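Local coordinates for CurF (Lyngbya majuscula, PDB 5DP2), which acts as an NADP-binding enoyl-reductase-family cyclopropanase in the curacin A polyketide pathway, where it probably closes the cyclopropane ring of the growing chain, at residues Q177-Q180 and E185-A188; I15-Y18 and K22-T25; V41-V46 and V104-P109; N49-L54 and I256-I261. All blocks are in the same frame, centred on the assembly; numbering follows the deposited sequence.

Overall arrangement
Contact 4 is the one that meets the cofactor: its segments 49-54 and 256-261 touch each other, both hydrogen-bond to bound NADP, and come from the GroES-like and Rossmann-type halves of the reductase. Contact 3 leads straight into it, because strand 39-48 is followed by helix 50-57, although the two contact centres are about 22 Å apart. Contact 2, in the loop of an N-terminal hairpin, has its nearest atoms about 6 Å from contact 4 without touching it. Contact 1 belongs to the Rossmann half; the side chain of Val186 is about 14 Å from NADP. Contacts 1 and 2 lie on opposite sides of the chain's centre, with centres about 38 Å apart.

Contact 1: residues Q177-Q180 and E185-A188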
loop_
_atom_site.group_PDB
_atom_site.type_symbol
_atom_site.label_atom_id
_atom_site.label_comp_id
_atom_site.label_asym_id
_atom_site.label_seq_id
_atom_site.Cartn_x
_atom_site.Cartn_y
_atom_site.Cartn_z
ATOM N N GLN A 177 -8.200 10.115 -2.944
ATOM C CA GLN A 177 -7.629 11.089 -3.866
ATOM C C GLN A 177 -7.898 10.682 -5.309
ATOM O O GLN A 177 -8.278 11.516 -6.149
ATOM C CB GLN A 177 -6.116 11.237 -3.684
ATOM C CG GLN A 177 -5.692 12.026 -2.462
ATOM C CD GLN A 177 -4.241 12.455 -2.589
ATOM O OE1 GLN A 177 -3.817 12.916 -3.653
ATOM N NE2 GLN A 177 -3.492 12.344 -1.509
ATOM N N LEU A 178 -7.668 9.419 -5.646
ATOM C CA LEU A 178 -7.857 8.962 -7.018
ATOM C C LEU A 178 -9.326 8.984 -7.435
ATOM O O LEU A 178 -9.658 9.419 -8.547
ATOM C CB LEU A 178 -7.266 7.555 -7.195
ATOM C CG LEU A 178 -5.763 7.548 -7.365
ATOM C CD1 LEU A 178 -5.222 6.159 -7.080
ATOM C CD2 LEU A 178 -5.381 7.988 -8.765
ATOM N N ALA A 179 -10.217 8.514 -6.566
ATOM C CA ALA A 179 -11.621 8.527 -6.906
ATOM C C ALA A 179 -12.105 9.957 -7.202
ATOM O O ALA A 179 -12.882 10.166 -8.136
ATOM C CB ALA A 179 -12.442 7.882 -5.804
ATOM N N GLN A 180 -11.650 10.912 -6.406
ATOM C CA GLN A 180 -12.055 12.296 -6.689
ATOM C C GLN A 180 -11.393 12.857 -7.938
ATOM O O GLN A 180 -12.056 13.578 -8.694
ATOM C CB GLN A 180 -11.821 13.149 -5.472
ATOM C CG GLN A 180 -12.647 12.622 -4.319
ATOM C CD GLN A 180 -12.869 13.632 -3.242
ATOM O OE1 GLN A 180 -11.958 14.344 -2.827
ATOM N NE2 GLN A 180 -14.112 13.728 -2.802
ATOM N N GLU A 185 -18.137 10.179 -6.907
ATOM C CA GLU A 185 -18.731 10.578 -5.625
ATOM C C GLU A 185 -18.289 9.580 -4.540
ATOM O O GLU A 185 -18.682 8.412 -4.576
ATOM C CB GLU A 185 -20.239 10.622 -5.703
ATOM C CG GLU A 185 -20.822 11.181 -4.426
ATOM C CD GLU A 185 -22.333 11.270 -4.395
ATOM O OE1 GLU A 185 -22.998 10.641 -5.254
ATOM O OE2 GLU A 185 -22.845 11.934 -3.473
ATOM N N VAL A 186 -17.461 10.046 -3.612
ATOM C CA VAL A 186 -16.902 9.188 -2.578
ATOM C C VAL A 186 -17.856 9.071 -1.377
ATOM O O VAL A 186 -18.305 10.076 -0.820
ATOM C CB VAL A 186 -15.525 9.713 -2.103
ATOM C CG1 VAL A 186 -15.046 8.985 -0.856
ATOM C CG2 VAL A 186 -14.509 9.570 -3.220
ATOM N N PHE A 187 -18.071 7.831 -0.965
ATOM C CA PHE A 187 -18.686 7.478 0.303
ATOM C C PHE A 187 -17.573 6.794 1.096
ATOM O O PHE A 187 -16.955 5.869 0.595
ATOM C CB PHE A 187 -19.850 6.511 0.084
ATOM C CG PHE A 187 -21.024 7.089 -0.664
ATOM C CD1 PHE A 187 -20.954 7.393 -2.018
ATOM C CD2 PHE A 187 -22.220 7.309 -0.025
ATOM C CE1 PHE A 187 -22.018 7.921 -2.696
ATOM C CE2 PHE A 187 -23.297 7.838 -0.703
ATOM C CZ PHE A 187 -23.200 8.146 -2.046
ATOM N N ALA A 188 -17.252 7.276 2.270
ATOM C CA ALA A 188 -16.110 6.746 3.033
ATOM C C ALA A 188 -16.565 6.145 4.333
ATOM O O ALA A 188 -17.539 6.597 4.944
ATOM C CB ALA A 188 -15.127 7.876 3.309
HETATM O O HOH W 1 -16.340 12.720 -4.327
#
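Val186 packs against Ala179 and Gln180, closing the second half of a beta-alpha-beta unit in the Rossmann-type nucleotide-binding domain: strand 161-164, helix 170-181, then strand 185-190, parallel to the first. The contact lies at the end of the helix and the start of the returning strand, joined by a short turn, and both close side-chain contacts are made by one methyl, Val186 CG2. Val186 has CG1 anti to its backbone N (chi1 170°), which sets CG2 beside that N and facing the helix. There CG2 is met by Ala179 CB at 3.7 Å, methyl against methyl, and by Gln180 CG, also at 3.7 Å. The CA atoms of Ala179 and Val186 are 6.9 Å apart. Ala179 also touches Ile164 of the first strand, so the helix lies over both parallel strands.

Gln180 closes the outer side, where the contact meets solvent. Its chain, extended beyond CG, crosses the valine at about a right angle, with aliphatic carbon rather than the amide laid on the methyl. The residue was modelled in two conformers, so the position of its amide is less certain than the Ala179 contact. No direct hydrogen bond joins the segments. At the helix end, Ala179 O is bonded to Ser184 OG in the turn, while Phe187, on the other side of the strand, stacks on His205. In the conformer described, a single water bridges the segments, accepting from Gln180 NE2 at 2.9 Å and from Val186 N at 3.0 Å.

Contact 2: residues I15-Y18 and K22-T25; sequences IPSY and KNLT
The pyrrolidine ring of Pro16 meets Asn23 through CD and CG. Pro16 CD is 3.4 Å from the backbone atom Asn23 O and 3.8 Å from Asn23 CB, while CG touches the same CB from slightly farther off. The proline ring and the asparagine side chain cross at about a right angle, and it is the methylene of Asn23, not its amide, that bears on the ring. The amide lies farther along, toward Ser17, because CG of Asn23 is anti to the carbonyl carbon (chi1 -67°). Asn23 ND2 is 4.3 Å from Ser17 OG, yet the two segments are linked there by a water, which accepts from Asn23 ND2 at 3.2 Å and donates to Ser17 O at 2.8 Å.

These residues belong to the loop of an antiparallel beta hairpin, strands 11-14 and 25-28, near the N-terminus of the chain. The strands are still paired at its foot, where Thr25 and Arg14 share backbone hydrogen bonding. Beyond that the loop opens, and the chain comes back through a 3-10 turn that includes Lys22 and Asn23.

On the buried side, Ile15 and Leu24 form an apolar pair. Their side chains run side by side in the same direction, and Ile15 CG2 rests 3.7 Å from Leu24 CD2. The CA atoms of Ile15 and Leu24 are only 5.0 Å apart. Leu24 continues onto Val322 and Phe325 of helix 321-329, so the loop is seated on that helix.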
loop_
_atom_site.group_PDB
_atom_site.type_symbol
_atom_site.label_atom_id
_atom_site.label_comp_id
_atom_site.label_asym_id
_atom_site.label_seq_id
_atom_site.Cartn_x
_atom_site.Cartn_y
_atom_site.Cartn_z
ATOM N N ILE A 15 13.626 -10.273 12.458
ATOM C CA ILE A 15 13.020 -10.859 13.654
ATOM C C ILE A 15 13.616 -12.247 13.896
ATOM O O ILE A 15 13.995 -12.940 12.954
ATOM C CB ILE A 15 11.486 -10.967 13.536
ATOM C CG1 ILE A 15 11.053 -11.728 12.286
ATOM C CG2 ILE A 15 10.842 -9.595 13.606
ATOM C CD1 ILE A 15 9.569 -12.021 12.209
ATOM N N PRO A 16 13.593 -12.700 15.164
ATOM C CA PRO A 16 14.060 -14.045 15.466
ATOM C C PRO A 16 12.969 -15.095 15.319
ATOM O O PRO A 16 13.273 -16.299 15.227
ATOM C CB PRO A 16 14.486 -13.936 16.926
ATOM C CG PRO A 16 13.596 -12.888 17.501
ATOM C CD PRO A 16 13.462 -11.885 16.383
ATOM N N SER A 17 11.711 -14.671 15.354
ATOM C CA SER A 17 10.561 -15.564 15.483
ATOM C C SER A 17 9.337 -14.655 15.331
ATOM O O SER A 17 9.447 -13.425 15.443
ATOM C CB SER A 17 10.521 -16.274 16.839
ATOM O OG SER A 17 10.547 -15.333 17.897
ATOM N N TYR A 18 8.176 -15.266 15.122
ATOM C CA TYR A 18 6.915 -14.536 14.971
ATOM C C TYR A 18 6.216 -14.336 16.310
ATOM O O TYR A 18 6.361 -15.150 17.244
ATOM C CB TYR A 18 5.976 -15.311 14.059
ATOM C CG TYR A 18 6.466 -15.415 12.636
ATOM C CD1 TYR A 18 6.736 -14.278 11.907
ATOM C CD2 TYR A 18 6.656 -16.635 12.001
ATOM C CE1 TYR A 18 7.187 -14.346 10.592
ATOM C CE2 TYR A 18 7.106 -16.714 10.672
ATOM C CZ TYR A 18 7.371 -15.549 9.975
ATOM O OH TYR A 18 7.822 -15.557 8.661
ATOM N N LYS A 22 7.881 -6.240 19.547
ATOM C CA LYS A 22 9.083 -5.820 20.261
ATOM C C LYS A 22 10.307 -6.607 19.840
ATOM O O LYS A 22 11.433 -6.221 20.160
ATOM C CB LYS A 22 8.903 -5.866 21.776
ATOM C CG LYS A 22 8.837 -7.268 22.351
ATOM C CD LYS A 22 8.392 -7.304 23.810
ATOM C CE LYS A 22 9.546 -7.130 24.772
ATOM N NZ LYS A 22 9.060 -7.205 26.183
ATOM N N ASN A 23 10.130 -7.732 19.159
ATOM C CA ASN A 23 11.290 -8.489 18.703
ATOM C C ASN A 23 11.898 -8.006 17.375
ATOM O O ASN A 23 12.935 -8.540 16.941
ATOM C CB ASN A 23 10.971 -9.973 18.595
ATOM C CG ASN A 23 10.706 -10.639 19.932
ATOM O OD1 ASN A 23 11.364 -10.359 20.940
ATOM N ND2 ASN A 23 9.783 -11.581 19.922
ATOM N N LEU A 24 11.320 -6.978 16.755
ATOM C CA LEU A 24 11.977 -6.333 15.607
ATOM C C LEU A 24 13.334 -5.786 16.072
ATOM O O LEU A 24 13.409 -5.104 17.085
ATOM C CB LEU A 24 11.103 -5.193 15.100
ATOM C CG LEU A 24 9.895 -5.631 14.272
ATOM C CD1 LEU A 24 8.847 -4.533 14.220
ATOM C CD2 LEU A 24 10.334 -6.042 12.871
ATOM N N THR A 25 14.377 -6.072 15.290
ATOM C CA THR A 25 15.763 -5.837 15.643
ATOM C C THR A 25 16.527 -5.314 14.415
ATOM O O THR A 25 16.393 -5.884 13.345
ATOM C CB THR A 25 16.382 -7.193 16.086
ATOM O OG1 THR A 25 15.610 -7.765 17.160
ATOM C CG2 THR A 25 17.842 -7.047 16.493
HETATM O O HOH W 2 8.187 -11.661 17.146
#

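Contact 3: residues V41-V46 and V104-P109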
loop_
_atom_site.group_PDB
_atom_site.type_symbol
_atom_site.label_atom_id
_atom_site.label_comp_id
_atom_site.label_asym_id
_atom_site.label_seq_id
_atom_site.Cartn_x
_atom_site.Cartn_y
_atom_site.Cartn_z
ATOM N N VAL A 41 21.389 1.389 -3.516
ATOM C CA VAL A 41 20.631 2.546 -3.056
ATOM C C VAL A 41 20.784 2.670 -1.526
ATOM O O VAL A 41 20.586 1.686 -0.795
ATOM C CB VAL A 41 19.137 2.400 -3.399
ATOM C CG1 VAL A 41 18.362 3.625 -2.943
ATOM C CG2 VAL A 41 18.962 2.171 -4.898
ATOM N N GLN A 42 21.154 3.862 -1.060
ATOM C CA GLN A 42 21.121 4.168 0.377
ATOM C C GLN A 42 19.708 4.638 0.729
ATOM O O GLN A 42 19.220 5.656 0.192
ATOM C CB GLN A 42 22.147 5.244 0.720
ATOM C CG GLN A 42 22.195 5.463 2.230
ATOM C CD GLN A 42 23.298 6.349 2.682
ATOM O OE1 GLN A 42 24.128 6.768 1.906
ATOM N NE2 GLN A 42 23.335 6.625 3.956
ATOM N N ILE A 43 19.017 3.879 1.567
ATOM C CA ILE A 43 17.642 4.182 1.907
ATOM C C ILE A 43 17.573 5.435 2.760
ATOM O O ILE A 43 18.347 5.600 3.696
ATOM C CB ILE A 43 16.981 2.969 2.630
ATOM C CG1 ILE A 43 17.056 1.729 1.755
ATOM C CG2 ILE A 43 15.572 3.296 3.046
ATOM C CD1 ILE A 43 16.367 1.824 0.409
ATOM N N LYS A 44 16.608 6.322 2.432
ATOM C CA LYS A 44 16.375 7.523 3.211
ATOM C C LYS A 44 15.054 7.496 3.977
ATOM O O LYS A 44 14.976 8.035 5.079
ATOM C CB LYS A 44 16.483 8.768 2.326
ATOM C CG LYS A 44 17.840 8.924 1.617
ATOM C CD LYS A 44 18.983 9.199 2.583
ATOM C CE LYS A 44 20.352 9.022 1.948
ATOM N NZ LYS A 44 20.635 10.106 0.969
ATOM N N ALA A 45 14.005 6.887 3.413
ATOM C CA ALA A 45 12.713 6.820 4.091
ATOM C C ALA A 45 12.001 5.576 3.610
ATOM O O ALA A 45 12.034 5.240 2.419
ATOM C CB ALA A 45 11.893 8.085 3.832
ATOM N N VAL A 46 11.331 4.896 4.543
ATOM C CA VAL A 46 10.682 3.630 4.253
ATOM C C VAL A 46 9.464 3.539 5.160
ATOM O O VAL A 46 9.591 3.682 6.377
ATOM C CB VAL A 46 11.661 2.419 4.443
ATOM C CG1 VAL A 46 12.522 2.505 5.698
ATOM C CG2 VAL A 46 10.908 1.117 4.319
ATOM N N VAL A 104 15.541 7.959 -6.061
ATOM C CA VAL A 104 14.685 6.918 -6.583
ATOM C C VAL A 104 13.628 6.445 -5.570
ATOM O O VAL A 104 13.832 6.485 -4.350
ATOM C CB VAL A 104 15.525 5.694 -7.050
ATOM C CG1 VAL A 104 16.376 6.096 -8.254
ATOM C CG2 VAL A 104 16.384 5.116 -5.936
ATOM N N ILE A 105 12.521 5.992 -6.138
ATOM C CA ILE A 105 11.544 5.140 -5.462
ATOM C C ILE A 105 11.918 3.699 -5.779
ATOM O O ILE A 105 12.180 3.344 -6.938
ATOM C CB ILE A 105 10.106 5.456 -5.954
ATOM C CG1 ILE A 105 9.664 6.864 -5.536
ATOM C CG2 ILE A 105 9.117 4.379 -5.494
ATOM C CD1 ILE A 105 8.440 7.358 -6.256
ATOM N N LEU A 106 11.930 2.842 -4.738
ATOM C CA LEU A 106 12.174 1.409 -4.916
ATOM C C LEU A 106 10.832 0.699 -5.051
ATOM O O LEU A 106 9.986 0.759 -4.139
ATOM C CB LEU A 106 12.980 0.836 -3.763
ATOM C CG LEU A 106 14.384 1.433 -3.557
ATOM C CD1 LEU A 106 14.378 2.632 -2.633
ATOM C CD2 LEU A 106 15.337 0.344 -3.038
ATOM N N ALA A 107 10.652 0.009 -6.180
ATOM C CA ALA A 107 9.405 -0.715 -6.474
ATOM C C ALA A 107 9.508 -2.129 -5.905
ATOM O O ALA A 107 10.315 -2.938 -6.379
ATOM C CB ALA A 107 9.211 -0.761 -7.984
ATOM N N TYR A 108 8.717 -2.425 -4.881
ATOM C CA TYR A 108 8.648 -3.744 -4.261
ATOM C C TYR A 108 10.024 -4.388 -4.047
ATOM O O TYR A 108 10.263 -5.525 -4.450
ATOM C CB TYR A 108 7.692 -4.699 -5.029
ATOM C CG TYR A 108 7.299 -5.904 -4.198
ATOM C CD1 TYR A 108 6.581 -5.740 -3.016
ATOM C CD2 TYR A 108 7.670 -7.205 -4.551
ATOM C CE1 TYR A 108 6.277 -6.832 -2.197
ATOM C CE2 TYR A 108 7.375 -8.290 -3.746
ATOM C CZ TYR A 108 6.691 -8.104 -2.563
ATOM O OH TYR A 108 6.440 -9.208 -1.781
ATOM N N PRO A 109 10.927 -3.716 -3.312
ATOM C CA PRO A 109 12.227 -4.349 -3.040
ATOM C C PRO A 109 12.098 -5.544 -2.092
ATOM O O PRO A 109 12.825 -6.531 -2.254
ATOM C CB PRO A 109 13.040 -3.211 -2.424
ATOM C CG PRO A 109 12.033 -2.262 -1.854
ATOM C CD PRO A 109 10.876 -2.333 -2.819
#
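Ile43 and Leu106 make the tight part of this contact: their CD1 methyls lie 3.7 Å apart, and Leu106 CD2 also reaches Ile43 CD1, at 3.9 Å. Ile43 gets there by bending, since CG1 anti to the carbonyl carbon (chi1 -57°) and a second turn at chi2 carry CD1 over to the leucine. Val41 sits slightly farther off but spans both partners: its CG1 meets Val104 CG2 tip to tip at 3.9 Å and Leu106 CD1 at 4.1 Å.

The main chains stay well apart. The axes of 41-46 and 104-107 pass at 9.4 Å, nearly at right angles (-89°), so no backbone bonds form and aliphatic carbon alone bridges the layers, as expected in the interior of the GroES-like barrel of this reductase family. The looser, solvent side is the other face of strand 39-48, where Gln42 and Lys44 are partly exposed, and Lys44 with Ala45 forms a classic beta bulge opposite Val85.

Both strands pair antiparallel with strand 83-91, whose Val88 touches Val104. Strand 116-119 flanks the other side of strand 39-48, and its Val117 packs on Ile43 and Leu106 together, while Ile105 turns the opposite way to Phe140 of helix 140-153.

Contact 4: residues N49-L54 and I256-I261. With NAP (NADP nicotinamide-adenine-dinucleotide phosphate), chain B.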
loop_
_atom_site.group_PDB
_atom_site.type_symbol
_atom_site.label_atom_id
_atom_site.label_comp_id
_atom_site.label_asym_id
_atom_site.label_seq_id
_atom_site.Cartn_x
_atom_site.Cartn_y
_atom_site.Cartn_z
ATOM N N ASN A 49 3.916 -0.987 6.198
ATOM C CA ASN A 49 2.663 -1.391 5.580
ATOM C C ASN A 49 1.922 -2.354 6.504
ATOM O O ASN A 49 2.540 -3.095 7.273
ATOM C CB ASN A 49 2.917 -2.016 4.199
ATOM C CG ASN A 49 3.154 -0.919 3.135
ATOM O OD1 ASN A 49 2.217 -0.431 2.474
ATOM N ND2 ASN A 49 4.350 -0.458 3.029
ATOM N N PHE A 50 0.599 -2.386 6.436
ATOM C CA PHE A 50 -0.173 -3.206 7.348
ATOM C C PHE A 50 0.188 -4.695 7.209
ATOM O O PHE A 50 0.250 -5.407 8.226
ATOM C CB PHE A 50 -1.671 -2.988 7.129
ATOM C CG PHE A 50 -2.526 -3.564 8.202
ATOM C CD1 PHE A 50 -2.524 -2.991 9.488
ATOM C CD2 PHE A 50 -3.310 -4.663 7.952
ATOM C CE1 PHE A 50 -3.324 -3.521 10.496
ATOM C CE2 PHE A 50 -4.139 -5.181 8.945
ATOM C CZ PHE A 50 -4.136 -4.612 10.216
ATOM N N ARG A 51 0.434 -5.188 5.985
ATOM C CA ARG A 51 0.887 -6.584 5.786
ATOM C C ARG A 51 2.044 -6.927 6.688
ATOM O O ARG A 51 2.155 -8.054 7.178
ATOM C CB ARG A 51 1.339 -6.815 4.292
ATOM C CG ARG A 51 1.993 -8.191 4.002
ATOM C CD ARG A 51 1.048 -9.363 4.083
ATOM N NE ARG A 51 0.149 -9.394 2.948
ATOM C CZ ARG A 51 0.384 -9.923 1.728
ATOM N NH1 ARG A 51 1.551 -10.517 1.431
ATOM N NH2 ARG A 51 -0.566 -9.839 0.819
ATOM N N GLU A 52 2.964 -5.989 6.847
ATOM C CA GLU A 52 4.182 -6.248 7.626
ATOM C C GLU A 52 3.897 -6.373 9.113
ATOM O O GLU A 52 4.571 -7.145 9.792
ATOM C CB GLU A 52 5.203 -5.166 7.333
ATOM C CG GLU A 52 5.649 -5.230 5.865
ATOM C CD GLU A 52 6.445 -4.077 5.370
ATOM O OE1 GLU A 52 6.116 -2.913 5.696
ATOM O OE2 GLU A 52 7.389 -4.339 4.582
ATOM N N VAL A 53 2.921 -5.629 9.631
ATOM C CA VAL A 53 2.429 -5.863 10.989
ATOM C C VAL A 53 1.878 -7.290 11.108
ATOM O O VAL A 53 2.238 -8.028 12.025
ATOM C CB VAL A 53 1.364 -4.797 11.374
ATOM C CG1 VAL A 53 0.737 -5.122 12.716
ATOM C CG2 VAL A 53 1.976 -3.400 11.399
ATOM N N LEU A 54 1.043 -7.698 10.155
ATOM C CA LEU A 54 0.491 -9.052 10.173
ATOM C C LEU A 54 1.608 -10.088 10.072
ATOM O O LEU A 54 1.532 -11.159 10.686
ATOM C CB LEU A 54 -0.515 -9.245 9.028
ATOM C CG LEU A 54 -1.727 -8.318 8.974
ATOM C CD1 LEU A 54 -2.591 -8.698 7.780
ATOM C CD2 LEU A 54 -2.509 -8.363 10.282
ATOM N N ILE A 256 -9.016 -5.957 -1.687
ATOM C CA ILE A 256 -7.578 -6.003 -1.445
ATOM C C ILE A 256 -7.241 -6.723 -0.142
ATOM O O ILE A 256 -6.064 -6.972 0.117
ATOM C CB ILE A 256 -6.904 -4.616 -1.519
ATOM C CG1 ILE A 256 -7.281 -3.694 -0.357
ATOM C CG2 ILE A 256 -7.205 -3.965 -2.874
ATOM C CD1 ILE A 256 -6.495 -2.396 -0.302
ATOM N N GLY A 257 -8.229 -7.062 0.684
ATOM C CA GLY A 257 -7.920 -7.917 1.816
ATOM C C GLY A 257 -7.546 -9.303 1.291
ATOM O O GLY A 257 -8.007 -9.706 0.223
ATOM N N ARG A 258 -6.693 -9.996 2.023
ATOM C CA ARG A 258 -6.270 -11.312 1.575
ATOM C C ARG A 258 -6.666 -12.418 2.534
ATOM O O ARG A 258 -6.482 -13.578 2.213
ATOM C CB ARG A 258 -4.763 -11.322 1.214
ATOM C CG ARG A 258 -4.371 -10.314 0.135
ATOM C CD ARG A 258 -5.050 -10.557 -1.188
ATOM N NE ARG A 258 -4.629 -11.815 -1.803
ATOM C CZ ARG A 258 -5.115 -12.321 -2.931
ATOM N NH1 ARG A 258 -6.149 -11.751 -3.550
ATOM N NH2 ARG A 258 -4.580 -13.425 -3.421
ATOM N N LEU A 259 -7.224 -12.083 3.698
ATOM C CA LEU A 259 -7.660 -13.097 4.662
ATOM C C LEU A 259 -9.122 -13.418 4.474
ATOM O O LEU A 259 -9.980 -12.539 4.457
ATOM C CB LEU A 259 -7.453 -12.619 6.114
ATOM C CG LEU A 259 -6.080 -12.094 6.528
ATOM C CD1 LEU A 259 -6.103 -11.368 7.876
ATOM C CD2 LEU A 259 -5.122 -13.265 6.565
ATOM N N ASN A 260 -9.399 -14.703 4.286
ATOM C CA ASN A 260 -10.735 -15.284 4.232
ATOM C C ASN A 260 -11.667 -14.702 3.158
ATOM O O ASN A 260 -12.886 -14.568 3.327
ATOM C CB ASN A 260 -11.371 -15.238 5.607
ATOM C CG ASN A 260 -10.477 -15.847 6.664
ATOM O OD1 ASN A 260 -10.016 -15.161 7.589
ATOM N ND2 ASN A 260 -10.186 -17.135 6.515
ATOM N N ILE A 261 -11.086 -14.385 2.015
ATOM C CA ILE A 261 -11.865 -13.792 0.937
ATOM C C ILE A 261 -12.649 -14.841 0.169
ATOM O O ILE A 261 -12.343 -16.046 0.186
ATOM C CB ILE A 261 -10.997 -12.954 -0.007
ATOM C CG1 ILE A 261 -9.970 -13.800 -0.728
ATOM C CG2 ILE A 261 -10.418 -11.756 0.738
ATOM C CD1 ILE A 261 -9.220 -12.980 -1.735
HETATM P PA NAP B . -3.969 0.977 6.600
HETATM O O1A NAP B . -3.195 2.232 6.812
HETATM O O2A NAP B . -5.204 1.015 5.777
HETATM O O5B NAP B . -4.269 0.367 8.046
HETATM C C5B NAP B . -5.268 -0.645 8.232
HETATM C C4B NAP B . -6.678 -0.098 8.179
HETATM O O4B NAP B . -7.564 -1.126 8.557
HETATM C C3B NAP B . -6.919 1.077 9.080
HETATM O O3B NAP B . -7.227 2.208 8.263
HETATM C C2B NAP B . -8.109 0.673 9.971
HETATM O O2B NAP B . -9.163 1.584 10.109
HETATM C C1B NAP B . -8.683 -0.528 9.245
HETATM N N9A NAP B . -9.211 -1.568 10.116
HETATM C C8A NAP B . -8.502 -2.592 10.707
HETATM N N7A NAP B . -9.324 -3.374 11.446
HETATM C C5A NAP B . -10.554 -2.858 11.315
HETATM C C6A NAP B . -11.845 -3.199 11.817
HETATM N N6A NAP B . -11.994 -4.272 12.619
HETATM N N1A NAP B . -12.879 -2.445 11.468
HETATM C C2A NAP B . -12.695 -1.387 10.670
HETATM N N3A NAP B . -11.542 -0.971 10.138
HETATM C C4A NAP B . -10.485 -1.693 10.477
HETATM O O3 NAP B . -3.002 -0.159 5.994
HETATM P PN NAP B . -2.475 -0.355 4.494
HETATM O O1N NAP B . -1.068 -0.803 4.581
HETATM O O2N NAP B . -2.802 0.846 3.656
HETATM O O5D NAP B . -3.325 -1.588 4.038
HETATM C C5D NAP B . -4.756 -1.432 3.887
HETATM C C4D NAP B . -5.426 -2.827 3.823
HETATM O O4D NAP B . -5.272 -3.317 2.516
HETATM C C3D NAP B . -4.794 -3.887 4.733
HETATM O O3D NAP B . -5.812 -4.837 5.076
HETATM C C2D NAP B . -3.725 -4.492 3.859
HETATM O O2D NAP B . -3.420 -5.823 4.284
HETATM C C1D NAP B . -4.372 -4.438 2.500
HETATM N N1N NAP B . -3.552 -4.223 1.289
HETATM C C2N NAP B . -3.645 -5.093 0.258
HETATM C C3N NAP B . -2.912 -4.938 -0.915
HETATM C C7N NAP B . -3.055 -5.926 -2.022
HETATM O O7N NAP B . -2.235 -5.827 -2.909
HETATM N N7N NAP B . -4.066 -6.834 -1.973
HETATM C C4N NAP B . -2.049 -3.844 -1.033
HETATM C C5N NAP B . -1.972 -2.962 0.037
HETATM C C6N NAP B . -2.733 -3.160 1.196
HETATM P P2B NAP B . -9.108 2.896 11.021
HETATM O O1X NAP B . -8.116 3.843 10.358
HETATM O O2X NAP B . -10.526 3.388 10.969
HETATM O O3X NAP B . -8.650 2.461 12.392
#
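Leu54 CD1 and Leu259 CD1 form the apolar pair, 4.4 Å apart; the other direct touch sets Arg51 NH2 against Arg258 CG at 3.9 Å, and no hydrogen bond crosses. Arg258 CG lies obliquely to the Arg51 guanidinium. Bends at chi2 and chi3 turn that guanidinium toward Arg258.

Charge forms the second group. The guanidinium planes are 27° apart, and the like-charged atoms Arg51 NH2 and Arg258 NE keep 5.2 Å between them. Asp280 lies near both: it makes a salt bridge to Arg51 and a long, weak ion pair with Arg258. Arg51 is gripped further by a salt bridge to Glu62 and a cation-pi contact with Phe60.

The cofactor supplies the rest. Phe50 N, in the first turn of helix 50-57, donates to NADP O1N at 3.0 Å in an almost straight bond (170°). The Phe50 ring has NADP C5B over one face, 3.8 Å above its plane and toward the rim. Across the cleft, Ile256 O accepts from the nicotinamide amide N7N at 2.9 Å, while Ile256 CD1 reaches O4D of the nicotinamide ribose at 3.2 Å.

The two halves of this reductase thus hold the cofactor from separate chain segments. A helix N-terminus directed at the diphosphate should favour its negative charge, and the nearly straight bond (N-H...O 172°) to Ile256 O probably holds the rotation of the carboxamide and helps to place the nicotinamide.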